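Long-range contact in periplasmic solute binding protein (Candidatus liberibacter, PDB 4CL2), which probably captures manganese or zinc ions in the periplasm as the solute-binding component of a metal-uptake system: residues N60-L64 / E102-W108. Residues are numbered along the deposited sequence; the frame is centred on the assembly and turned at random.
Sequences NGLHL and EPNPHAW. With MN (manganese (II) ion), chain L.
N60 reaches P105 through its amide nitrogen: ND2 donates to P105 O at 3.0 Å, in the carbonyl plane and on a lone pair. CG anti to the backbone N (chi1 -163°) swings the amide toward the 102-108 loop. ND2 also hydrogen-bonds to G61 O, while OD1 lies at the edge of the W108 ring, 3.4 Å from CE3, and is hydrogen-bonded to Y117 OH. The amide stands 75° to the indole plane. Beside this polar link, L62 packs its CB against P103 and P105 and sends CD1 to A107 CB, 3.7 Å away. Further out, P103 CD sits over one face of the H63 ring, 3.9 Å from its centroid, in a CH-pi contact. The loops following 56-59 and 80-83, adjacent strands of the parallel sheet, meet here, and a type I' turn from G61 to L64 presents L62 and H63. G61 O receives N60 ND2 and L64 N from opposite faces of its plane. N104 OD1 closes an Asx turn with H106 N and takes a 2.7 Å bond from H106 ND1, in the imidazole plane. This probably helps fix the rotation of the H106 ring, whose NE2 binds manganese at 2.4 Å, alongside E172 and D247.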
loop_
_atom_site.group_PDB
_atom_site.type_symbol
_atom_site.label_atom_id
_atom_site.label_comp_id
_atom_site.label_asym_id
_atom_site.label_seq_id
_atom_site.Cartn_x
_atom_site.Cartn_y
_atom_site.Cartn_z
ATOM N N ASN A 60 -3.106 -7.952 -5.099
ATOM C CA ASN A 60 -3.314 -7.521 -3.733
ATOM C C ASN A 60 -4.465 -8.191 -3.065
ATOM O O ASN A 60 -4.407 -8.524 -1.840
ATOM C CB ASN A 60 -3.635 -6.024 -3.714
ATOM C CG ASN A 60 -3.448 -5.426 -2.309
ATOM O OD1 ASN A 60 -2.317 -5.257 -1.852
ATOM N ND2 ASN A 60 -4.553 -5.054 -1.691
ATOM N N GLY A 61 -5.527 -8.405 -3.812
ATOM C CA GLY A 61 -6.813 -8.741 -3.218
ATOM C C GLY A 61 -7.328 -7.596 -2.404
ATOM O O GLY A 61 -6.987 -6.422 -2.669
ATOM N N LEU A 62 -8.180 -7.904 -1.417
ATOM C CA LEU A 62 -8.932 -6.888 -0.662
ATOM C C LEU A 62 -9.656 -5.917 -1.617
ATOM O O LEU A 62 -9.683 -4.711 -1.408
ATOM C CB LEU A 62 -8.019 -6.183 0.336
ATOM C CG LEU A 62 -7.275 -7.114 1.286
ATOM C CD1 LEU A 62 -6.224 -6.328 2.103
ATOM C CD2 LEU A 62 -8.122 -7.989 2.211
ATOM N N HIS A 63 -10.145 -6.513 -2.711
ATOM C CA HIS A 63 -10.858 -5.836 -3.779
ATOM C C HIS A 63 -10.083 -4.778 -4.558
ATOM O O HIS A 63 -10.733 -4.028 -5.297
ATOM C CB HIS A 63 -12.180 -5.231 -3.235
ATOM C CG HIS A 63 -13.165 -6.255 -2.824
ATOM N ND1 HIS A 63 -14.482 -5.958 -2.565
ATOM C CD2 HIS A 63 -13.043 -7.597 -2.653
ATOM C CE1 HIS A 63 -15.133 -7.071 -2.272
ATOM N NE2 HIS A 63 -14.292 -8.079 -2.333
ATOM N N LEU A 64 -8.765 -4.695 -4.424
ATOM C CA LEU A 64 -8.008 -3.624 -5.096
ATOM C C LEU A 64 -8.225 -3.727 -6.616
ATOM O O LEU A 64 -8.386 -2.713 -7.343
ATOM C CB LEU A 64 -6.525 -3.679 -4.782
ATOM C CG LEU A 64 -5.702 -2.602 -5.428
ATOM C CD1 LEU A 64 -6.063 -1.265 -4.831
ATOM C CD2 LEU A 64 -4.255 -2.909 -5.257
ATOM N N GLU A 102 -17.161 -3.944 3.023
ATOM C CA GLU A 102 -16.136 -4.122 1.977
ATOM C C GLU A 102 -14.730 -3.842 2.546
ATOM O O GLU A 102 -14.596 -2.968 3.394
ATOM C CB GLU A 102 -16.364 -3.168 0.812
ATOM C CG GLU A 102 -17.625 -3.454 0.014
ATOM C CD GLU A 102 -17.485 -4.649 -0.915
ATOM O OE1 GLU A 102 -16.940 -5.694 -0.486
ATOM O OE2 GLU A 102 -17.938 -4.538 -2.075
ATOM N N PRO A 103 -13.694 -4.571 2.079
ATOM C CA PRO A 103 -12.410 -4.388 2.742
ATOM C C PRO A 103 -11.653 -3.169 2.265
ATOM O O PRO A 103 -11.710 -2.804 1.087
ATOM C CB PRO A 103 -11.592 -5.624 2.317
ATOM C CG PRO A 103 -12.163 -5.988 1.012
ATOM C CD PRO A 103 -13.648 -5.699 1.128
ATOM N N ASN A 104 -10.932 -2.554 3.183
ATOM C CA ASN A 104 -9.981 -1.491 2.825
ATOM C C ASN A 104 -8.722 -2.183 2.244
ATOM O O ASN A 104 -8.172 -3.115 2.834
ATOM C CB ASN A 104 -9.655 -0.706 4.090
ATOM C CG ASN A 104 -8.771 0.507 3.807
ATOM O OD1 ASN A 104 -7.706 0.409 3.204
ATOM N ND2 ASN A 104 -9.213 1.648 4.287
ATOM N N PRO A 105 -8.261 -1.766 1.075
ATOM C CA PRO A 105 -7.195 -2.530 0.450
ATOM C C PRO A 105 -5.766 -2.246 0.873
ATOM O O PRO A 105 -4.862 -2.961 0.489
ATOM C CB PRO A 105 -7.335 -2.163 -1.035
ATOM C CG PRO A 105 -7.972 -0.830 -1.025
ATOM C CD PRO A 105 -8.868 -0.776 0.155
ATOM N N HIS A 106 -5.548 -1.205 1.672
ATOM C CA HIS A 106 -4.236 -0.602 1.875
ATOM C C HIS A 106 -3.372 -1.359 2.911
ATOM O O HIS A 106 -2.696 -0.737 3.726
ATOM C CB HIS A 106 -4.349 0.823 2.338
ATOM C CG HIS A 106 -5.061 1.701 1.350
ATOM N ND1 HIS A 106 -6.416 1.967 1.444
ATOM C CD2 HIS A 106 -4.590 2.458 0.325
ATOM C CE1 HIS A 106 -6.766 2.812 0.474
ATOM N NE2 HIS A 106 -5.677 3.119 -0.213
ATOM N N ALA A 107 -3.357 -2.656 2.794
ATOM C CA ALA A 107 -2.690 -3.527 3.809
ATOM C C ALA A 107 -1.182 -3.376 3.770
ATOM O O ALA A 107 -0.509 -3.680 4.796
ATOM C CB ALA A 107 -3.074 -4.988 3.542
ATOM N N TRP A 108 -0.618 -2.899 2.666
ATOM C CA TRP A 108 0.822 -2.704 2.554
ATOM C C TRP A 108 1.445 -1.601 3.416
ATOM O O TRP A 108 2.651 -1.581 3.555
ATOM C CB TRP A 108 1.266 -2.496 1.083
ATOM C CG TRP A 108 0.661 -1.270 0.461
ATOM C CD1 TRP A 108 1.136 0.013 0.580
ATOM C CD2 TRP A 108 -0.567 -1.179 -0.253
ATOM N NE1 TRP A 108 0.290 0.895 -0.079
ATOM C CE2 TRP A 108 -0.772 0.188 -0.572
ATOM C CE3 TRP A 108 -1.522 -2.120 -0.675
ATOM C CZ2 TRP A 108 -1.851 0.622 -1.325
ATOM C CZ3 TRP A 108 -2.595 -1.707 -1.419
ATOM C CH2 TRP A 108 -2.781 -0.328 -1.749
HETATM MN MN MN L . -6.052 3.953 -2.437
#